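PDB 6YXQ: activating signal cointegrator 1 complex subunit 3 from Homo sapiens, which couples ATP hydrolysis to 3'-5' unwinding of duplex DNA for alkylation repair, acts in stalled-ribosome rescue, and binds ASCC2 through this N-terminal region. Local coordinates for residues L49-I54 with A93-A98; F57-E60 with K66-S69; A81-G86 with S128-A133. All blocks are in the same frame, centred on the assembly; numbering follows the deposited sequence.

Contact 1 (L49-I54 with A93-A98); sequences LTWKKI and AIESGA
E95 is the first residue of the segment A93-A98 to meet W51, and it does so with both its backbone and its side chain. Its carbonyl oxygen approaches the root of the indole obliquely, W51 CB lying 3.5 Å from E95 O. The E95 side chain, extended beyond CG, crosses that of W51 at about a right angle. This brings W51 CD1 to 3.9 Å from E95 CD, with the carboxylate and ring planes 39° apart. The carboxylate end itself thus lies against the CD1 side of the indole, and a flexible glutamate at this partly exposed position can lay its chain there while keeping its charge near solvent; K52 NZ is not in contact with E95 OE1, and R91 makes a long, weak ion pair with E95. S96 comes closest to W51 along the backbone, 6.0 Å from S96 CA to W51 CA, but its CB turns away, and its hydroxyl lies within reach of the carbonyl oxygens of E92 and A93 in its own helix. A98 then supplies the main apolar touch: its methyl sits over one face of the indole, A98 CB 3.6 Å from W51 CZ3, in a CH-pi contact 21° off the normal of the six-membered ring. So small a residue lets the helix backbone come near the broad ring. W51 reaches it because CG stands anti to the backbone N (chi1 -174°), which swings the indole across to helix 91-105. W51 also touches L74 and L78 of helix 64-85, and A98 touches I77 and A81 there, so three helices share the indole's surroundings. T50 is the N-cap of helix 51-61, and I54 N bonds to T50 O. The contact is helix packing in a helical domain, with the indole from the first turn of helix 51-61 set against helices 64-85 and 91-105.

Contact 2 (F57-E60 with K66-S69); sequences FLNE and KMQS
M67 reaches across to L58 and N59 with the end of its side chain. The sulfur lies beside the backbone of the facing helix, M67 SD 3.4 Å from L58 O, and beyond it the methyl reaches the amide of N59. M67 CE is 3.3 Å from N59 OD1 and 3.5 Å from both N59 CG and N59 ND2, so it stands above the plane of the amide group, in van der Waals contact, and no hydrogen bond crosses here. L58 points its CB toward M67, with L58 CB 4.3 Å from M67 SD. A flexible, unbranched thioether suits this place because it can fold to follow an uneven surface: the chain bends at both chi2 (-55°) and chi3 (-57°), which curls the methyl back over the asparagine. The two segments belong to a helical hairpin, in which helix 51-61 turns sharply into the antiparallel helix 64-85, within a stretch predicted to form coiled coil. Across it the nearest CA atoms, those of N59 and M67, are 6.9 Å apart. Further out, the N59 amide is steadied by its own helix, since ND2 is hydrogen-bonded to I55 O one turn earlier; a polar residue fits this exposed margin. On the buried side L58 touches F145, and the neighbouring F57 packs on A152, L153 and M156 of helix 147-163.

Contact 3 (A81-G86 with S128-A133); sequences AKQIVG and SSSATA
Packing between two helices of the all-helical ASCC2-binding region brings I84 and Q83, in the last turn of helix 64-85, against S130 near the start of helix 128-142. S130 directs its CB toward the other helix and stands before both residues. Its small side chain suits a place where the two backbones come fairly close, with Q83 CA 7.0 Å from S130 CA. The aliphatic part of the touch is loose: I84 CG1 lies 4.1 Å from S130 CB. I84 belongs to a larger apolar cluster, touching L101 of helix 91-105, I119 and F123 of helix 113-123, and F126. Q83, at the exposed margin, extends its chain so that its amide end comes up to the serine; that end is modelled too near the S130 hydroxyl for the pairing to be trusted, so any bond there is doubtful. Beyond I84 and V85 the chain leaves the helix at G86 with positive phi (90°), a conformation that glycine, lacking CB, adopts readily. The last helical bond of the segment runs from G86 N to K82 O, at 2.8 Å.

In the fold
From the N terminus, helix 51-61 opens contact 1 with its first turn and contact 2 shortly after. Contact 2 closes first, over the short hairpin turn into helix 64-85, and is nested in the longer loop that contact 1 closes when helix 91-105 returns. Contact 3 opens at the end of helix 64-85, inside that loop, but closes only at helix 128-142, so contacts 1 and 3 cross along the chain. They also touch in space, A81 CB lying 3.3 Å from I94 O. Contacts 2 and 3 use distant parts of helix 64-85, their nearest atoms about 11 Å apart; that helix joins them, while contact 1 ties helix 51-61 to helix 91-105.

Contact 1 (L49-I54 with A93-A98)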
loop_
_atom_site.group_PDB
_atom_site.type_symbol
_atom_site.label_atom_id
_atom_site.label_comp_id
_atom_site.label_asym_id
_atom_site.label_seq_id
_atom_site.Cartn_x
_atom_site.Cartn_y
_atom_site.Cartn_z
ATOM N N LEU A 49 21.625 -19.837 -7.984
ATOM C CA LEU A 49 22.208 -21.048 -8.540
ATOM C C LEU A 49 22.429 -22.068 -7.437
ATOM O O LEU A 49 23.025 -21.755 -6.403
ATOM C CB LEU A 49 23.524 -20.745 -9.256
ATOM C CG LEU A 49 23.457 -19.673 -10.345
ATOM C CD1 LEU A 49 24.800 -19.579 -11.019
ATOM C CD2 LEU A 49 22.349 -19.956 -11.365
ATOM N N THR A 50 21.957 -23.286 -7.671
ATOM C CA THR A 50 22.126 -24.377 -6.732
ATOM C C THR A 50 23.538 -24.950 -6.823
ATOM O O THR A 50 24.308 -24.645 -7.736
ATOM C CB THR A 50 21.102 -25.471 -7.004
ATOM O OG1 THR A 50 21.456 -26.646 -6.268
ATOM C CG2 THR A 50 21.095 -25.807 -8.470
ATOM N N TRP A 51 23.861 -25.812 -5.857
ATOM C CA TRP A 51 25.198 -26.393 -5.757
ATOM C C TRP A 51 25.550 -27.229 -6.988
ATOM O O TRP A 51 26.678 -27.161 -7.502
ATOM C CB TRP A 51 25.271 -27.237 -4.484
ATOM C CG TRP A 51 26.618 -27.771 -4.179
ATOM C CD1 TRP A 51 27.009 -29.079 -4.202
ATOM C CD2 TRP A 51 27.765 -27.015 -3.794
ATOM N NE1 TRP A 51 28.335 -29.183 -3.861
ATOM C CE2 TRP A 51 28.821 -27.928 -3.601
ATOM C CE3 TRP A 51 28.006 -25.652 -3.596
ATOM C CZ2 TRP A 51 30.094 -27.523 -3.219
ATOM C CZ3 TRP A 51 29.267 -25.251 -3.221
ATOM C CH2 TRP A 51 30.298 -26.183 -3.036
ATOM N N LYS A 52 24.600 -28.040 -7.465
ATOM C CA LYS A 52 24.836 -28.847 -8.661
ATOM C C LYS A 52 25.074 -27.966 -9.886
ATOM O O LYS A 52 25.967 -28.243 -10.697
ATOM C CB LYS A 52 23.653 -29.789 -8.887
ATOM C CG LYS A 52 23.494 -30.857 -7.809
ATOM C CD LYS A 52 22.302 -31.768 -8.089
ATOM C CE LYS A 52 22.219 -32.928 -7.096
ATOM N NZ LYS A 52 23.395 -33.854 -7.182
ATOM N N LYS A 53 24.282 -26.901 -10.039
ATOM C CA LYS A 53 24.519 -25.953 -11.122
ATOM C C LYS A 53 25.903 -25.327 -11.010
ATOM O O LYS A 53 26.582 -25.122 -12.024
ATOM C CB LYS A 53 23.432 -24.874 -11.128
ATOM C CG LYS A 53 22.341 -25.105 -12.172
ATOM C CD LYS A 53 21.356 -23.945 -12.249
ATOM C CE LYS A 53 20.141 -24.160 -11.341
ATOM N NZ LYS A 53 19.145 -23.040 -11.379
ATOM N N ILE A 54 26.346 -25.040 -9.782
ATOM C CA ILE A 54 27.642 -24.395 -9.586
ATOM C C ILE A 54 28.773 -25.324 -10.000
ATOM O O ILE A 54 29.724 -24.906 -10.677
ATOM C CB ILE A 54 27.801 -23.926 -8.127
ATOM C CG1 ILE A 54 26.941 -22.691 -7.860
ATOM C CG2 ILE A 54 29.245 -23.601 -7.825
ATOM C CD1 ILE A 54 26.904 -22.286 -6.408
ATOM N N ALA A 93 20.493 -29.928 2.550
ATOM C CA ALA A 93 20.421 -28.626 3.198
ATOM C C ALA A 93 21.797 -27.983 3.309
ATOM O O ALA A 93 21.953 -26.786 3.031
ATOM C CB ALA A 93 19.777 -28.766 4.574
ATOM N N ILE A 94 22.818 -28.755 3.692
ATOM C CA ILE A 94 24.146 -28.158 3.787
ATOM C C ILE A 94 24.728 -27.913 2.400
ATOM O O ILE A 94 25.523 -26.988 2.215
ATOM C CB ILE A 94 25.089 -29.003 4.665
ATOM C CG1 ILE A 94 25.681 -30.174 3.890
ATOM C CG2 ILE A 94 24.380 -29.485 5.923
ATOM C CD1 ILE A 94 26.703 -30.957 4.690
ATOM N N GLU A 95 24.318 -28.684 1.390
ATOM C CA GLU A 95 24.770 -28.383 0.034
ATOM C C GLU A 95 24.161 -27.081 -0.482
ATOM O O GLU A 95 24.853 -26.280 -1.123
ATOM C CB GLU A 95 24.447 -29.542 -0.903
ATOM C CG GLU A 95 25.387 -30.717 -0.736
ATOM C CD GLU A 95 25.264 -31.723 -1.856
ATOM O OE1 GLU A 95 24.189 -31.780 -2.496
ATOM O OE2 GLU A 95 26.246 -32.461 -2.090
ATOM N N SER A 96 22.868 -26.841 -0.214
ATOM C CA SER A 96 22.281 -25.557 -0.602
ATOM C C SER A 96 22.857 -24.411 0.216
ATOM O O SER A 96 22.979 -23.288 -0.290
ATOM C CB SER A 96 20.752 -25.583 -0.476
ATOM O OG SER A 96 20.326 -26.341 0.638
ATOM N N GLY A 97 23.242 -24.677 1.467
ATOM C CA GLY A 97 23.965 -23.674 2.230
ATOM C C GLY A 97 25.332 -23.373 1.644
ATOM O O GLY A 97 25.775 -22.225 1.638
ATOM N N ALA A 98 26.018 -24.402 1.139
ATOM C CA ALA A 98 27.297 -24.184 0.469
ATOM C C ALA A 98 27.120 -23.373 -0.807
ATOM O O ALA A 98 27.941 -22.503 -1.118
ATOM C CB ALA A 98 27.970 -25.522 0.162
#

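Contact 2 (F57-E60 with K66-S69)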
loop_
_atom_site.group_PDB
_atom_site.type_symbol
_atom_site.label_atom_id
_atom_site.label_comp_id
_atom_site.label_asym_id
_atom_site.label_seq_id
_atom_site.Cartn_x
_atom_site.Cartn_y
_atom_site.Cartn_z
ATOM N N PHE A 57 28.830 -25.606 -13.813
ATOM C CA PHE A 57 29.522 -24.453 -14.386
ATOM C C PHE A 57 31.031 -24.595 -14.238
ATOM O O PHE A 57 31.776 -24.467 -15.215
ATOM C CB PHE A 57 29.038 -23.162 -13.722
ATOM C CG PHE A 57 29.600 -21.908 -14.344
ATOM C CD1 PHE A 57 30.864 -21.453 -14.011
ATOM C CD2 PHE A 57 28.857 -21.180 -15.256
ATOM C CE1 PHE A 57 31.379 -20.304 -14.587
ATOM C CE2 PHE A 57 29.363 -20.028 -15.829
ATOM C CZ PHE A 57 30.626 -19.591 -15.495
ATOM N N LEU A 58 31.498 -24.858 -13.015
ATOM C CA LEU A 58 32.936 -24.932 -12.771
ATOM C C LEU A 58 33.604 -25.977 -13.657
ATOM O O LEU A 58 34.680 -25.727 -14.215
ATOM C CB LEU A 58 33.194 -25.234 -11.298
ATOM C CG LEU A 58 32.800 -24.147 -10.301
ATOM C CD1 LEU A 58 32.800 -24.685 -8.878
ATOM C CD2 LEU A 58 33.750 -22.987 -10.427
ATOM N N ASN A 59 32.982 -27.155 -13.808
ATOM C CA ASN A 59 33.583 -28.210 -14.622
ATOM C C ASN A 59 33.500 -27.888 -16.106
ATOM O O ASN A 59 34.361 -28.311 -16.887
ATOM C CB ASN A 59 32.896 -29.546 -14.340
ATOM C CG ASN A 59 33.491 -30.267 -13.152
ATOM O OD1 ASN A 59 34.567 -30.849 -13.246
ATOM N ND2 ASN A 59 32.793 -30.228 -12.023
ATOM N N GLU A 60 32.474 -27.149 -16.507
ATOM C CA GLU A 60 32.258 -26.818 -17.904
ATOM C C GLU A 60 33.203 -25.729 -18.397
ATOM O O GLU A 60 33.469 -25.662 -19.601
ATOM C CB GLU A 60 30.793 -26.400 -18.079
ATOM C CG GLU A 60 30.326 -26.105 -19.482
ATOM C CD GLU A 60 28.914 -25.551 -19.489
ATOM O OE1 GLU A 60 28.725 -24.380 -19.878
ATOM O OE2 GLU A 60 27.987 -26.287 -19.097
ATOM N N LYS A 66 43.048 -27.403 -13.086
ATOM C CA LYS A 66 42.649 -26.562 -11.970
ATOM C C LYS A 66 41.426 -27.093 -11.235
ATOM O O LYS A 66 41.232 -26.753 -10.058
ATOM C CB LYS A 66 42.417 -25.136 -12.484
ATOM C CG LYS A 66 43.540 -24.684 -13.428
ATOM C CD LYS A 66 43.529 -23.188 -13.712
ATOM C CE LYS A 66 44.903 -22.560 -13.437
ATOM N NZ LYS A 66 44.859 -21.065 -13.317
ATOM N N MET A 67 40.613 -27.932 -11.887
ATOM C CA MET A 67 39.541 -28.612 -11.164
ATOM C C MET A 67 40.090 -29.453 -10.016
ATOM O O MET A 67 39.424 -29.599 -8.979
ATOM C CB MET A 67 38.723 -29.486 -12.115
ATOM C CG MET A 67 37.776 -28.711 -13.019
ATOM S SD MET A 67 36.629 -27.625 -12.136
ATOM C CE MET A 67 35.803 -28.774 -11.039
ATOM N N GLN A 68 41.299 -30.003 -10.177
ATOM C CA GLN A 68 41.910 -30.776 -9.092
ATOM C C GLN A 68 41.957 -29.991 -7.779
ATOM O O GLN A 68 41.561 -30.500 -6.722
ATOM C CB GLN A 68 43.313 -31.235 -9.499
ATOM C CG GLN A 68 43.866 -32.352 -8.619
ATOM C CD GLN A 68 45.376 -32.302 -8.457
ATOM O OE1 GLN A 68 45.947 -31.252 -8.160
ATOM N NE2 GLN A 68 46.031 -33.443 -8.647
ATOM N N SER A 69 42.445 -28.749 -7.827
ATOM C CA SER A 69 42.488 -27.903 -6.633
ATOM C C SER A 69 41.116 -27.338 -6.266
ATOM O O SER A 69 40.802 -27.141 -5.073
ATOM C CB SER A 69 43.475 -26.760 -6.852
ATOM O OG SER A 69 43.057 -25.593 -6.164
#

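Contact 3 (A81-G86 with S128-A133)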
loop_
_atom_site.group_PDB
_atom_site.type_symbol
_atom_site.label_atom_id
_atom_site.label_comp_id
_atom_site.label_asym_id
_atom_site.label_seq_id
_atom_site.Cartn_x
_atom_site.Cartn_y
_atom_site.Cartn_z
ATOM N N ALA A 81 29.680 -24.799 5.282
ATOM C CA ALA A 81 28.224 -24.874 5.314
ATOM C C ALA A 81 27.756 -25.876 6.360
ATOM O O ALA A 81 26.788 -25.619 7.081
ATOM C CB ALA A 81 27.672 -25.225 3.935
ATOM N N LYS A 82 28.447 -27.012 6.480
ATOM C CA LYS A 82 28.104 -27.973 7.523
ATOM C C LYS A 82 28.109 -27.306 8.892
ATOM O O LYS A 82 27.170 -27.463 9.679
ATOM C CB LYS A 82 29.070 -29.160 7.498
ATOM C CG LYS A 82 28.672 -30.293 8.443
ATOM C CD LYS A 82 29.888 -30.987 9.049
ATOM C CE LYS A 82 30.745 -31.663 7.982
ATOM N NZ LYS A 82 31.975 -32.298 8.547
ATOM N N GLN A 83 29.155 -26.533 9.181
ATOM C CA GLN A 83 29.203 -25.816 10.453
ATOM C C GLN A 83 28.048 -24.824 10.578
ATOM O O GLN A 83 27.388 -24.755 11.621
ATOM C CB GLN A 83 30.547 -25.106 10.610
ATOM C CG GLN A 83 31.733 -26.048 10.597
ATOM C CD GLN A 83 33.074 -25.334 10.497
ATOM O OE1 GLN A 83 33.205 -24.307 9.831
ATOM N NE2 GLN A 83 34.080 -25.890 11.153
ATOM N N ILE A 84 27.774 -24.054 9.518
ATOM C CA ILE A 84 26.737 -23.023 9.604
ATOM C C ILE A 84 25.347 -23.647 9.643
ATOM O O ILE A 84 24.523 -23.308 10.502
ATOM C CB ILE A 84 26.846 -22.030 8.437
ATOM C CG1 ILE A 84 28.117 -21.191 8.558
ATOM C CG2 ILE A 84 25.601 -21.144 8.395
ATOM C CD1 ILE A 84 28.279 -20.180 7.449
ATOM N N VAL A 85 25.051 -24.535 8.689
ATOM C CA VAL A 85 23.701 -25.077 8.568
ATOM C C VAL A 85 23.417 -26.079 9.684
ATOM O O VAL A 85 22.310 -26.115 10.233
ATOM C CB VAL A 85 23.494 -25.700 7.172
ATOM C CG1 VAL A 85 22.017 -25.964 6.915
ATOM C CG2 VAL A 85 24.035 -24.777 6.089
ATOM N N GLY A 86 24.409 -26.878 10.057
ATOM C CA GLY A 86 24.181 -27.994 10.965
ATOM C C GLY A 86 23.824 -29.258 10.212
ATOM O O GLY A 86 23.274 -29.228 9.112
ATOM N N SER A 128 31.576 -16.857 12.707
ATOM C CA SER A 128 32.129 -16.078 11.605
ATOM C C SER A 128 33.424 -16.670 11.048
ATOM O O SER A 128 33.790 -16.361 9.906
ATOM C CB SER A 128 32.363 -14.637 12.054
ATOM O OG SER A 128 33.156 -14.585 13.222
ATOM N N SER A 129 34.130 -17.497 11.827
ATOM C CA SER A 129 35.298 -18.192 11.299
ATOM C C SER A 129 34.949 -18.985 10.037
ATOM O O SER A 129 35.743 -19.054 9.087
ATOM C CB SER A 129 35.876 -19.106 12.376
ATOM O OG SER A 129 34.864 -19.930 12.927
ATOM N N SER A 130 33.741 -19.561 9.993
ATOM C CA SER A 130 33.326 -20.355 8.839
ATOM C C SER A 130 32.994 -19.477 7.648
ATOM O O SER A 130 33.222 -19.868 6.497
ATOM C CB SER A 130 32.125 -21.228 9.207
ATOM O OG SER A 130 32.479 -22.161 10.212
ATOM N N ALA A 131 32.426 -18.301 7.907
ATOM C CA ALA A 131 32.268 -17.317 6.846
ATOM C C ALA A 131 33.617 -16.961 6.234
ATOM O O ALA A 131 33.748 -16.875 5.006
ATOM C CB ALA A 131 31.568 -16.074 7.390
ATOM N N THR A 132 34.637 -16.764 7.077
ATOM C CA THR A 132 35.977 -16.491 6.555
ATOM C C THR A 132 36.479 -17.656 5.707
ATOM O O THR A 132 37.024 -17.455 4.615
ATOM C CB THR A 132 36.967 -16.211 7.690
ATOM O OG1 THR A 132 36.808 -14.866 8.156
ATOM C CG2 THR A 132 38.391 -16.385 7.189
ATOM N N ALA A 133 36.313 -18.882 6.206
ATOM C CA ALA A 133 36.795 -20.051 5.476
ATOM C C ALA A 133 36.128 -20.162 4.110
ATOM O O ALA A 133 36.797 -20.390 3.089
ATOM C CB ALA A 133 36.546 -21.312 6.296
#